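Local structure of fructose-bisphosphatase (Pyrococcus horikoshii, 1VDW) at residues L145-S150 / V166-T171; I215-D220 / N240-L245. The protein probably hydrolyses fructose 1,6-bisphosphate to fructose 6-phosphate and phosphate with magnesium, as a homodimeric member of the inositol monophosphatase superfamily. One frame throughout, in Å; residues are numbered along the deposited sequence.

Contact 1. Residues L145-S150 / V166-T171; sequences LAEKPS and VKRTRT
Ser150 and Arg168 form a parallel beta bridge with their CA atoms 5.0 Å apart, and just ahead of it Lys167 N donates to Pro149 O at 2.8 Å. Ser150 and Arg168 put their side chains on the same face of the sheet. Arg168 starts with CG between its backbone N and carbonyl carbon (chi1 60°), and its chain bends at chi3. This brings the guanidinium edge back to Ser150, and Arg168 NH1 gives a hydrogen bond to Ser150 OG at 2.8 Å. The hydroxyl sits in the guanidinium plane. A water donates to Glu147 OE2 at 2.6 Å and accepts from Arg168 NH1 at 3.0 Å, so it links two charges too far apart for a salt bridge. An alanine in place of Arg168 is likely to leave Ser150 OG and this water without their NH1 partner. Lys148 runs extended alongside the Val166-Lys167 peptide, with Lys148 CE 3.4 Å from Val166 O. Pro149 CG meets Val166 CG1 at 4.1 Å, the two side chains crossing at about a right angle. Tyr90 of the second subunit packs on Ser150 and Arg168. The two segments lead into strands 150-154 and 168-170, adjacent and parallel, joined through helix 160-164 in a beta-alpha-beta crossover.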
loop_
_atom_site.group_PDB
_atom_site.type_symbol
_atom_site.label_atom_id
_atom_site.label_comp_id
_atom_site.label_asym_id
_atom_site.label_seq_id
_atom_site.Cartn_x
_atom_site.Cartn_y
_atom_site.Cartn_z
ATOM N N LEU A 145 -21.144 -6.593 -0.834
ATOM C CA LEU A 145 -20.410 -7.435 0.106
ATOM C C LEU A 145 -20.823 -8.877 -0.165
ATOM O O LEU A 145 -21.974 -9.249 0.065
ATOM C CB LEU A 145 -20.753 -7.044 1.547
ATOM C CG LEU A 145 -20.014 -7.782 2.668
ATOM C CD1 LEU A 145 -18.505 -7.597 2.513
ATOM C CD2 LEU A 145 -20.489 -7.253 4.015
ATOM N N ALA A 146 -19.890 -9.689 -0.651
ATOM C CA ALA A 146 -20.197 -11.078 -0.977
ATOM C C ALA A 146 -19.196 -12.099 -0.455
ATOM O O ALA A 146 -19.229 -13.263 -0.851
ATOM C CB ALA A 146 -20.344 -11.228 -2.487
ATOM N N GLU A 147 -18.302 -11.667 0.426
ATOM C CA GLU A 147 -17.307 -12.559 1.016
ATOM C C GLU A 147 -16.757 -11.907 2.270
ATOM O O GLU A 147 -17.134 -10.783 2.597
ATOM C CB GLU A 147 -16.168 -12.839 0.031
ATOM C CG GLU A 147 -15.517 -11.598 -0.557
ATOM C CD GLU A 147 -14.249 -11.918 -1.327
ATOM O OE1 GLU A 147 -14.233 -12.926 -2.065
ATOM O OE2 GLU A 147 -13.267 -11.154 -1.204
ATOM N N LYS A 148 -15.881 -12.602 2.988
ATOM C CA LYS A 148 -15.321 -12.011 4.195
ATOM C C LYS A 148 -14.648 -10.729 3.705
ATOM O O LYS A 148 -13.814 -10.754 2.796
ATOM C CB LYS A 148 -14.329 -12.963 4.859
ATOM C CG LYS A 148 -14.151 -12.682 6.338
ATOM C CD LYS A 148 -13.325 -13.754 7.016
ATOM C CE LYS A 148 -13.228 -13.488 8.504
ATOM N NZ LYS A 148 -12.479 -14.560 9.212
ATOM N N PRO A 149 -15.006 -9.588 4.305
ATOM C CA PRO A 149 -14.463 -8.282 3.920
ATOM C C PRO A 149 -12.968 -8.003 3.967
ATOM O O PRO A 149 -12.215 -8.591 4.738
ATOM C CB PRO A 149 -15.251 -7.315 4.801
ATOM C CG PRO A 149 -15.503 -8.116 6.033
ATOM C CD PRO A 149 -15.891 -9.463 5.478
ATOM N N SER A 150 -12.570 -7.087 3.090
ATOM C CA SER A 150 -11.196 -6.612 2.987
ATOM C C SER A 150 -11.330 -5.154 3.392
ATOM O O SER A 150 -12.121 -4.419 2.802
ATOM C CB SER A 150 -10.685 -6.709 1.551
ATOM O OG SER A 150 -10.631 -8.058 1.127
ATOM N N VAL A 166 -12.615 -9.855 9.398
ATOM C CA VAL A 166 -12.178 -9.618 8.029
ATOM C C VAL A 166 -11.212 -10.652 7.460
ATOM O O VAL A 166 -10.535 -11.369 8.196
ATOM C CB VAL A 166 -11.525 -8.213 7.909
ATOM C CG1 VAL A 166 -12.430 -7.163 8.539
ATOM C CG2 VAL A 166 -10.167 -8.206 8.585
ATOM N N LYS A 167 -11.157 -10.712 6.135
ATOM C CA LYS A 167 -10.270 -11.632 5.430
ATOM C C LYS A 167 -8.852 -11.053 5.385
ATOM O O LYS A 167 -7.865 -11.783 5.454
ATOM C CB LYS A 167 -10.776 -11.843 4.000
ATOM C CG LYS A 167 -9.932 -12.778 3.154
ATOM C CD LYS A 167 -10.020 -14.207 3.660
ATOM C CE LYS A 167 -9.375 -15.182 2.689
ATOM N NZ LYS A 167 -9.532 -16.590 3.144
ATOM N N ARG A 168 -8.765 -9.731 5.264
ATOM C CA ARG A 168 -7.476 -9.055 5.193
ATOM C C ARG A 168 -7.631 -7.584 5.532
ATOM O O ARG A 168 -8.728 -7.021 5.455
ATOM C CB ARG A 168 -6.893 -9.164 3.778
ATOM C CG ARG A 168 -7.788 -8.541 2.711
ATOM C CD ARG A 168 -7.164 -8.583 1.317
ATOM N NE ARG A 168 -6.937 -9.941 0.822
ATOM C CZ ARG A 168 -7.894 -10.775 0.422
ATOM N NH1 ARG A 168 -9.168 -10.407 0.457
ATOM N NH2 ARG A 168 -7.569 -11.977 -0.039
ATOM N N THR A 169 -6.517 -6.966 5.906
ATOM C CA THR A 169 -6.505 -5.545 6.191
ATOM C C THR A 169 -5.389 -4.907 5.387
ATOM O O THR A 169 -4.426 -5.567 4.967
ATOM C CB THR A 169 -6.227 -5.223 7.683
ATOM O OG1 THR A 169 -4.924 -5.696 8.038
ATOM C CG2 THR A 169 -7.272 -5.853 8.590
ATOM N N ARG A 170 -5.556 -3.613 5.160
ATOM C CA ARG A 170 -4.566 -2.798 4.487
ATOM C C ARG A 170 -4.435 -1.543 5.338
ATOM O O ARG A 170 -5.406 -1.075 5.943
ATOM C CB ARG A 170 -5.024 -2.410 3.083
ATOM C CG ARG A 170 -5.104 -3.577 2.105
ATOM C CD ARG A 170 -3.713 -4.069 1.703
ATOM N NE ARG A 170 -3.748 -5.196 0.773
ATOM C CZ ARG A 170 -3.846 -6.471 1.138
ATOM N NH1 ARG A 170 -3.924 -6.796 2.421
ATOM N NH2 ARG A 170 -3.846 -7.424 0.214
ATOM N N THR A 171 -3.219 -1.032 5.424
ATOM C CA THR A 171 -2.948 0.209 6.143
ATOM C C THR A 171 -1.940 0.836 5.199
ATOM O O THR A 171 -0.734 0.595 5.276
ATOM C CB THR A 171 -2.365 -0.056 7.535
ATOM O OG1 THR A 171 -3.249 -0.924 8.260
ATOM C CG2 THR A 171 -2.221 1.252 8.302
HETATM O O HOH W 1 -10.842 -12.026 -1.390
#

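Contact 2. Residues I215-D220 / N240-L245; sequences IVKDLD and NNEELL
Ile215 opens the strand with its side chain directed at the start of helix 242-250. Ile215 CG2 meets Leu245 CD1 at 3.5 Å. Its other branch ends in CD1, and Ile215 CD1 lies 3.5 Å from Glu242 OE1 and also touches Glu242 CB. Lys217, two residues on, points to the same side. Its chain is extended beyond CG, and Lys217 CD passes Leu245 CD1 at 4.0 Å, the two side chains crossing at about a right angle. The leucine thus fits against both strand residues. The chain ends in an ammonium group that forms a salt bridge with Glu242. Lys217 NZ bonds Glu242 OE1 at 3.1 Å, on the syn side but 28° out of the carboxylate plane, and more weakly OE2. Glu242 has CG anti to its backbone N (chi1 179°) and then bends at chi2, which turns the carboxylate back to the strand. Glu246 brings a like charge close to it, which the lysine would probably offset. On the helix side, Asn241 is the N-cap, and Asn241 OD1 takes Leu244 N at 2.9 Å on a lone pair. Here a capped helical first turn packs on edge strand 215-217 of the mixed five-stranded sheet, in an alpha/beta fold.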
loop_
_atom_site.group_PDB
_atom_site.type_symbol
_atom_site.label_atom_id
_atom_site.label_comp_id
_atom_site.label_asym_id
_atom_site.label_seq_id
_atom_site.Cartn_x
_atom_site.Cartn_y
_atom_site.Cartn_z
ATOM N N ILE A 215 -21.433 4.229 3.188
ATOM C CA ILE A 215 -22.010 4.797 4.394
ATOM C C ILE A 215 -20.784 5.220 5.198
ATOM O O ILE A 215 -19.863 4.421 5.386
ATOM C CB ILE A 215 -22.808 3.739 5.177
ATOM C CG1 ILE A 215 -23.933 3.189 4.294
ATOM C CG2 ILE A 215 -23.387 4.353 6.449
ATOM C CD1 ILE A 215 -24.606 1.962 4.858
ATOM N N VAL A 216 -20.748 6.469 5.649
ATOM C CA VAL A 216 -19.601 6.964 6.406
ATOM C C VAL A 216 -20.056 7.539 7.741
ATOM O O VAL A 216 -20.697 8.591 7.795
ATOM C CB VAL A 216 -18.839 8.058 5.616
ATOM C CG1 VAL A 216 -17.567 8.444 6.352
ATOM C CG2 VAL A 216 -18.514 7.559 4.207
ATOM N N LYS A 217 -19.711 6.849 8.821
ATOM C CA LYS A 217 -20.116 7.286 10.151
ATOM C C LYS A 217 -18.956 7.450 11.121
ATOM O O LYS A 217 -17.822 7.053 10.832
ATOM C CB LYS A 217 -21.142 6.298 10.713
ATOM C CG LYS A 217 -22.446 6.290 9.925
ATOM C CD LYS A 217 -23.404 5.209 10.392
ATOM C CE LYS A 217 -24.732 5.320 9.660
ATOM N NZ LYS A 217 -25.693 4.250 10.052
ATOM N N ASP A 218 -19.244 8.058 12.268
ATOM C CA ASP A 218 -18.236 8.264 13.296
ATOM C C ASP A 218 -18.398 7.211 14.386
ATOM O O ASP A 218 -19.180 6.270 14.236
ATOM C CB ASP A 218 -18.331 9.676 13.902
ATOM C CG ASP A 218 -19.696 9.982 14.510
ATOM O OD1 ASP A 218 -20.404 9.050 14.943
ATOM O OD2 ASP A 218 -20.049 11.178 14.574
ATOM N N LEU A 219 -17.654 7.372 15.477
ATOM C CA LEU A 219 -17.696 6.427 16.587
ATOM C C LEU A 219 -19.067 6.323 17.249
ATOM O O LEU A 219 -19.372 5.317 17.886
ATOM C CB LEU A 219 -16.652 6.812 17.642
ATOM C CG LEU A 219 -15.176 6.678 17.259
ATOM C CD1 LEU A 219 -14.301 7.219 18.382
ATOM C CD2 LEU A 219 -14.854 5.220 16.983
ATOM N N ASP A 220 -19.885 7.362 17.101
ATOM C CA ASP A 220 -21.220 7.372 17.695
ATOM C C ASP A 220 -22.272 6.811 16.747
ATOM O O ASP A 220 -23.462 6.826 17.060
ATOM C CB ASP A 220 -21.622 8.794 18.099
ATOM C CG ASP A 220 -20.654 9.417 19.085
ATOM O OD1 ASP A 220 -20.153 8.692 19.969
ATOM O OD2 ASP A 220 -20.407 10.636 18.980
ATOM N N ASN A 240 -19.423 -0.448 2.781
ATOM C CA ASN A 240 -20.332 -0.689 1.668
ATOM C C ASN A 240 -21.533 -1.503 2.139
ATOM O O ASN A 240 -22.309 -2.005 1.326
ATOM C CB ASN A 240 -19.606 -1.467 0.569
ATOM C CG ASN A 240 -19.152 -2.847 1.027
ATOM O OD1 ASN A 240 -19.312 -3.222 2.192
ATOM N ND2 ASN A 240 -18.573 -3.606 0.108
ATOM N N ASN A 241 -21.694 -1.617 3.452
ATOM C CA ASN A 241 -22.769 -2.420 4.019
ATOM C C ASN A 241 -23.036 -1.968 5.452
ATOM O O ASN A 241 -22.116 -1.886 6.262
ATOM C CB ASN A 241 -22.334 -3.890 3.973
ATOM C CG ASN A 241 -23.373 -4.835 4.525
ATOM O OD1 ASN A 241 -23.503 -4.996 5.736
ATOM N ND2 ASN A 241 -24.118 -5.474 3.630
ATOM N N GLU A 242 -24.299 -1.673 5.757
ATOM C CA GLU A 242 -24.682 -1.213 7.090
ATOM C C GLU A 242 -24.422 -2.250 8.180
ATOM O O GLU A 242 -23.962 -1.904 9.268
ATOM C CB GLU A 242 -26.160 -0.808 7.101
ATOM C CG GLU A 242 -26.695 -0.331 8.452
ATOM C CD GLU A 242 -25.952 0.873 9.010
ATOM O OE1 GLU A 242 -25.584 1.773 8.225
ATOM O OE2 GLU A 242 -25.751 0.931 10.243
ATOM N N GLU A 243 -24.713 -3.516 7.899
ATOM C CA GLU A 243 -24.494 -4.563 8.893
ATOM C C GLU A 243 -23.014 -4.680 9.247
ATOM O O GLU A 243 -22.660 -4.854 10.410
ATOM C CB GLU A 243 -25.011 -5.912 8.387
ATOM C CG GLU A 243 -24.940 -7.019 9.432
ATOM C CD GLU A 243 -25.432 -8.357 8.912
ATOM O OE1 GLU A 243 -25.562 -9.297 9.725
ATOM O OE2 GLU A 243 -25.686 -8.470 7.693
ATOM N N LEU A 244 -22.152 -4.586 8.239
ATOM C CA LEU A 244 -20.712 -4.666 8.463
ATOM C C LEU A 244 -20.258 -3.476 9.300
ATOM O O LEU A 244 -19.482 -3.623 10.245
ATOM C CB LEU A 244 -19.973 -4.679 7.121
ATOM C CG LEU A 244 -18.448 -4.517 7.156
ATOM C CD1 LEU A 244 -17.830 -5.593 8.030
ATOM C CD2 LEU A 244 -17.893 -4.586 5.737
ATOM N N LEU A 245 -20.755 -2.295 8.952
ATOM C CA LEU A 245 -20.401 -1.084 9.679
ATOM C C LEU A 245 -20.784 -1.243 11.149
ATOM O O LEU A 245 -19.998 -0.931 12.041
ATOM C CB LEU A 245 -21.114 0.126 9.065
ATOM C CG LEU A 245 -20.577 1.517 9.422
ATOM C CD1 LEU A 245 -21.119 2.532 8.433
ATOM C CD2 LEU A 245 -20.954 1.888 10.845
#

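Contacts 1 and 2 lie at opposite edges of the same five-stranded mixed sheet, their centres 15 Å apart. Contact 1 joins strand to strand at edge strand 168-170; contact 2 sets a helix on edge strand 215-217. Contact 1 is partly buried and touches the second subunit. Contact 2 is a surface contact that no other chain of the assembly touches. Their chemistry differs accordingly: backbone pairing, an arginine-serine bond and a water in the first, an apolar patch beside a salt bridge in the second. They also meet directly. Leu145 CD2 packs on Asn241 CG at 3.8 Å, and Pro149 CB on Leu244 CD2 at 3.9 Å.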